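Local coordinates for uncharacterized protein (Staphylococcus saprophyticus subsp. saprophyticus ATCC 15305, PDB 3FOJ) that is of unknown function but, as a small rhodanese-like domain, may act in sulfur transfer as related sulfurtransferases do, at residues 3-6 against 7-10; 10-13 against 14-17; 24-27 against 28-31. One frame throughout, in Å; residues are numbered along the deposited sequence.

Contact 1. Residues 3-6 against 7-10; sequences SITV and TELK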
# COMPACT_ATOMS: atom_id res chain seq x y z
N SER A 3 -9.70 -1.79 -6.28
CA SER A 3 -9.59 -1.42 -4.88
C SER A 3 -10.19 -2.48 -3.98
O SER A 3 -11.02 -3.29 -4.40
CB SER A 3 -10.30 -0.09 -4.63
OG SER A 3 -11.71 -0.24 -4.71
N ILE A 4 -9.76 -2.47 -2.73
CA ILE A 4 -10.27 -3.40 -1.73
C ILE A 4 -10.39 -2.61 -0.44
O ILE A 4 -9.74 -1.58 -0.28
CB ILE A 4 -9.32 -4.60 -1.51
CG1 ILE A 4 -7.97 -4.11 -0.99
CG2 ILE A 4 -9.16 -5.37 -2.81
CD1 ILE A 4 -7.10 -5.23 -0.42
N THR A 5 -11.24 -3.09 0.46
CA THR A 5 -11.44 -2.40 1.73
C THR A 5 -10.41 -2.86 2.75
O THR A 5 -9.71 -3.85 2.54
CB THR A 5 -12.84 -2.68 2.30
OG1 THR A 5 -12.96 -4.08 2.58
CG2 THR A 5 -13.91 -2.26 1.29
N VAL A 6 -10.31 -2.13 3.86
CA VAL A 6 -9.35 -2.51 4.89
C VAL A 6 -9.76 -3.82 5.53
O VAL A 6 -8.90 -4.60 5.95
CB VAL A 6 -9.23 -1.42 5.98
CG1 VAL A 6 -8.59 -0.18 5.40
CG2 VAL A 6 -10.59 -1.11 6.57
N THR A 7 -11.06 -4.08 5.59
CA THR A 7 -11.55 -5.32 6.15
C THR A 7 -11.09 -6.48 5.27
O THR A 7 -10.67 -7.52 5.76
CB THR A 7 -13.09 -5.32 6.25
OG1 THR A 7 -13.50 -4.33 7.20
CG2 THR A 7 -13.61 -6.68 6.69
N GLU A 8 -11.17 -6.28 3.95
CA GLU A 8 -10.74 -7.30 3.00
C GLU A 8 -9.24 -7.50 3.09
O GLU A 8 -8.75 -8.62 3.00
CB GLU A 8 -11.08 -6.89 1.57
CG GLU A 8 -12.54 -6.75 1.25
CD GLU A 8 -12.75 -6.51 -0.23
OE1 GLU A 8 -12.62 -7.48 -1.01
OE2 GLU A 8 -13.04 -5.36 -0.62
N LEU A 9 -8.50 -6.41 3.26
CA LEU A 9 -7.05 -6.49 3.36
C LEU A 9 -6.62 -7.28 4.59
O LEU A 9 -5.71 -8.10 4.51
CB LEU A 9 -6.43 -5.09 3.40
CG LEU A 9 -4.89 -5.06 3.46
CD1 LEU A 9 -4.30 -5.76 2.24
CD2 LEU A 9 -4.42 -3.62 3.53
N LYS A 10 -7.28 -7.05 5.72
CA LYS A 10 -6.92 -7.77 6.94
C LYS A 10 -7.21 -9.26 6.81
O LYS A 10 -6.43 -10.09 7.28
CB LYS A 10 -7.67 -7.20 8.15
CG LYS A 10 -7.17 -5.83 8.58
CD LYS A 10 -7.89 -5.31 9.81
CE LYS A 10 -7.39 -3.92 10.18
NZ LYS A 10 -8.17 -3.30 11.29
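Thr-5 and Glu-8 exchange hydrogen bonds at the start of helix 6-11, each side chain serving the backbone N-H of the other residue. Thr-5 OG1 accepts from Glu-8 N at 3.1 Å. A chi1 of 63° tucks this hydroxyl between the backbone N and the carbonyl carbon of Thr-5, facing the first helical turn. In return Glu-8 OE2 accepts from Thr-5 N at 3.1 Å, a straight bond (163°) in which the N-H arrives from above the carboxylate plane, 43° out of it. The side chain that makes it crosses that of Thr-5 at about a right angle, and its CG passes 3.0 Å from Thr-5 OG1. This reciprocal pair is a capping box, with threonine at the N-cap and glutamate three residues on; a carboxylate is also well suited to the positive end of the helix dipole, so the charge probably adds to the hold. Ordinary helical bonds take over from there: Leu-9 N reaches Thr-5 O (2.9 Å) and Lys-10 N reaches Val-6 O (2.9 Å). Beside the box the apolar residues face inward, Ile-4 CD1 lying 3.9 Å from Leu-9 CB, while Ile-4 rests on Val-84 and Leu-9 on Val-86 of strand 82-86. Ser-3 OG is satisfied by Glu-87 OE2, and Lys-10 NZ by Phe-93 O.

Contact 2. Residues 10-13 against 14-17; sequences KEKI and LDAN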
# COMPACT_ATOMS: atom_id res chain seq x y z
N LYS A 10 -7.28 -7.05 5.72
CA LYS A 10 -6.92 -7.77 6.94
C LYS A 10 -7.21 -9.26 6.81
O LYS A 10 -6.43 -10.09 7.28
CB LYS A 10 -7.67 -7.20 8.15
CG LYS A 10 -7.17 -5.83 8.58
CD LYS A 10 -7.89 -5.31 9.81
CE LYS A 10 -7.39 -3.92 10.18
NZ LYS A 10 -8.17 -3.30 11.29
N GLU A 11 -8.32 -9.61 6.17
CA GLU A 11 -8.66 -11.02 6.00
C GLU A 11 -7.64 -11.73 5.12
O GLU A 11 -7.54 -12.96 5.14
CB GLU A 11 -10.07 -11.18 5.43
CG GLU A 11 -11.17 -10.85 6.42
CD GLU A 11 -12.54 -11.30 5.94
OE1 GLU A 11 -12.69 -12.50 5.64
OE2 GLU A 11 -13.46 -10.46 5.87
N LYS A 12 -6.89 -10.96 4.34
CA LYS A 12 -5.87 -11.52 3.46
C LYS A 12 -4.76 -12.17 4.28
O LYS A 12 -4.03 -13.02 3.78
CB LYS A 12 -5.28 -10.43 2.56
CG LYS A 12 -6.22 -9.94 1.46
CD LYS A 12 -6.36 -10.97 0.36
CE LYS A 12 -7.15 -10.41 -0.82
NZ LYS A 12 -7.19 -11.37 -1.96
N ILE A 13 -4.64 -11.75 5.54
CA ILE A 13 -3.63 -12.31 6.43
C ILE A 13 -3.88 -13.80 6.61
O ILE A 13 -2.95 -14.58 6.83
CB ILE A 13 -3.69 -11.64 7.82
CG1 ILE A 13 -3.41 -10.14 7.70
CG2 ILE A 13 -2.68 -12.29 8.76
CD1 ILE A 13 -3.54 -9.40 9.02
N LEU A 14 -5.15 -14.19 6.51
CA LEU A 14 -5.55 -15.58 6.69
C LEU A 14 -5.37 -16.44 5.44
O LEU A 14 -5.72 -17.63 5.44
CB LEU A 14 -7.00 -15.64 7.16
CG LEU A 14 -7.31 -14.83 8.42
CD1 LEU A 14 -8.78 -15.00 8.79
CD2 LEU A 14 -6.42 -15.29 9.56
N ASP A 15 -4.83 -15.86 4.37
CA ASP A 15 -4.61 -16.61 3.14
C ASP A 15 -3.26 -17.31 3.14
O ASP A 15 -2.42 -17.06 4.01
CB ASP A 15 -4.72 -15.69 1.92
CG ASP A 15 -6.13 -15.21 1.67
OD1 ASP A 15 -7.06 -16.05 1.66
OD2 ASP A 15 -6.32 -13.99 1.47
N ALA A 16 -3.06 -18.19 2.16
CA ALA A 16 -1.82 -18.96 2.03
C ALA A 16 -0.53 -18.15 2.10
O ALA A 16 0.34 -18.44 2.93
CB ALA A 16 -1.86 -19.76 0.74
N ASN A 17 -0.39 -17.16 1.23
CA ASN A 17 0.82 -16.34 1.20
C ASN A 17 0.55 -14.87 1.49
O ASN A 17 -0.54 -14.36 1.22
CB ASN A 17 1.48 -16.46 -0.18
CG ASN A 17 1.90 -17.88 -0.51
OD1 ASN A 17 2.74 -18.46 0.17
ND2 ASN A 17 1.30 -18.44 -1.55
O HOH W 1 -8.69 -15.48 4.35
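Asp-15 folds its carboxylate back against Lys-12, and the two side chains cross obliquely where the chain leaves helix 6-11. The close part of the contact is here: Asp-15 OD2 comes within 3.2 Å of Lys-12 CA and also within 3.2 Å of Lys-12 CD. The lysine chain is bent, chi1 -72° followed by chi2 -73°, which curls its methylene groups round toward the carboxylate instead of running straight out. Underneath, the backbone is drawn tight by bonds between residues three apart, one fewer than in an alpha-helix. Leu-14 N donates to Glu-11 O at 3.0 Å and Asp-15 N to Lys-12 O at 3.0 Å, following the like bond from Ile-13 N to Lys-10 O. In the first two the donor stands well above the carbonyl plane, 57° or more out of it. Leu-14 CB sits 3.4 Å from Glu-11 O, beside the bond made by its own N-H.

The outer side is looser and wet. Lys-12 NZ stays 4.4 Å from Asp-15 OD2, too far for a salt bridge, though the opposite charges probably still attract. A water donates to Glu-11 O and, weakly, to Asp-15 OD1, so bridging two acceptors that cannot bond each other. Charged Glu-11 suits this exposed place; Lys-12 suits its own because its long apolar stem can lie against Asp-15 while its amine extends outward.

Behind the turn, Lys-10 ties the helix to the end of helix 89-93 through a hydrogen bond and a cation-pi contact with Phe-93; ahead of it, the loop runs on to strand 20-23, completing a parallel crossover from strand 3-4 that passes strands 82-86 and 58-62.

Contact 3. Residues 24-27 against 28-31; sequences VRTD and QETA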
# COMPACT_ATOMS: atom_id res chain seq x y z
N VAL A 24 2.84 4.41 1.21
CA VAL A 24 3.39 5.60 0.58
C VAL A 24 3.33 6.90 1.39
O VAL A 24 3.48 8.00 0.85
CB VAL A 24 2.73 5.82 -0.81
CG1 VAL A 24 2.98 4.60 -1.69
CG2 VAL A 24 1.23 6.05 -0.67
N ARG A 25 3.12 6.77 2.70
CA ARG A 25 3.07 7.94 3.57
C ARG A 25 4.49 8.47 3.78
O ARG A 25 5.45 7.87 3.30
CB ARG A 25 2.47 7.57 4.93
CG ARG A 25 1.01 7.12 4.88
CD ARG A 25 0.54 6.67 6.26
NE ARG A 25 1.30 5.52 6.72
CZ ARG A 25 1.35 5.10 7.98
NH1 ARG A 25 0.68 5.73 8.93
NH2 ARG A 25 2.08 4.03 8.28
N THR A 26 4.63 9.59 4.48
CA THR A 26 5.95 10.14 4.73
C THR A 26 6.59 9.49 5.96
O THR A 26 5.91 8.85 6.76
CB THR A 26 5.91 11.68 4.92
OG1 THR A 26 5.04 12.01 6.02
CG2 THR A 26 5.40 12.35 3.65
N ASP A 27 7.90 9.67 6.09
CA ASP A 27 8.68 9.10 7.18
C ASP A 27 8.11 9.23 8.60
O ASP A 27 7.96 8.23 9.30
CB ASP A 27 10.10 9.68 7.15
CG ASP A 27 11.00 9.10 8.22
OD1 ASP A 27 10.69 9.25 9.42
OD2 ASP A 27 12.04 8.50 7.86
N GLN A 28 7.82 10.45 9.04
CA GLN A 28 7.30 10.64 10.39
C GLN A 28 5.98 9.91 10.60
O GLN A 28 5.67 9.49 11.72
CB GLN A 28 7.12 12.13 10.69
CG GLN A 28 6.62 12.43 12.11
CD GLN A 28 7.61 12.06 13.20
OE1 GLN A 28 7.28 12.10 14.39
NE2 GLN A 28 8.83 11.71 12.81
N GLU A 29 5.20 9.75 9.54
CA GLU A 29 3.93 9.05 9.63
C GLU A 29 4.15 7.56 9.81
O GLU A 29 3.52 6.92 10.66
CB GLU A 29 3.09 9.32 8.38
CG GLU A 29 2.62 10.76 8.25
CD GLU A 29 1.87 11.02 6.96
OE1 GLU A 29 2.51 11.07 5.89
OE2 GLU A 29 0.63 11.16 7.02
N THR A 30 5.05 6.98 9.01
CA THR A 30 5.32 5.56 9.12
C THR A 30 6.03 5.27 10.45
O THR A 30 5.99 4.15 10.96
CB THR A 30 6.19 5.03 7.95
OG1 THR A 30 7.44 5.73 7.92
CG2 THR A 30 5.47 5.22 6.62
N ALA A 31 6.65 6.30 11.01
CA ALA A 31 7.34 6.18 12.29
C ALA A 31 6.35 5.85 13.41
O ALA A 31 6.73 5.35 14.47
CB ALA A 31 8.10 7.47 12.61
O HOH W 2 0.98 4.86 11.62
O HOH W 3 10.73 12.15 10.89
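Thr-26 gives both its backbone N-H and its hydroxyl to a single carboxylate oxygen of Glu-29 at the start of helix 27-30. Thr-26 N donates to Glu-29 OE1 at 2.9 Å (167°), and Thr-26 OG1 donates to the same oxygen at 2.7 Å. Both meet OE1 on its anti side but from opposite faces of the carboxylate plane, a grip that should fix the rotation of the acid. Thr-26 is the N-cap, and Glu-29 makes the half of a capping box that returns to the N-cap backbone; the reciprocal half is missing, because Thr-26 OG1 lies 4.2 Å from Glu-29 N, while it donates its proton to the carboxylate. The extended glutamate chain, which also touches Lys-64, reaches back past Arg-25 CB.

The next shell is helical. Thr-30 N bonds to Thr-26 O (3.0 Å), nearly along its C=O axis. Thr-30 OG1, placed by a chi1 of 59° between its own N and carbonyl carbon, donates to Asp-27 O (2.9 Å), which also receives Ala-31 N. Threonine suits the site because its short hydroxyl side chain reaches that carbonyl, while its methyl branch, Thr-30 CG2, lies 4.0 Å from Arg-25 NH2.

Further out, the Arg-25 guanidinium lays one face over the Glu-29–Thr-30 peptide, with Thr-30 N over its centre. It is positioned by a salt bridge to Asp-23 and a hydrogen bond to Gly-33 O. At the exposed corner a water accepts from Gln-28 NE2 at 2.7 Å and donates to Asp-27 OD1 at 3.3 Å.

Contacts 1 and 2 share Lys-10 and describe the beginning of helix 6-11 and the turns beyond it, their centres 11 Å apart; contact 3 opens another helix, 20 Å from the centre of contact 1 and 24 Å from that of contact 2. Contacts 1 and 3 use the same pairing, threonine at the N-cap with glutamate three residues later, but only contact 1 closes the full box. Contact 3 lies nearest the probable active site: Val-24 touches Cys-63, which follows strand 58-62 where rhodaneses carry their catalytic cysteine, and Glu-29 touches Lys-64. Separately, the Thr-30 side chain is about 7 Å from a bound sodium ion.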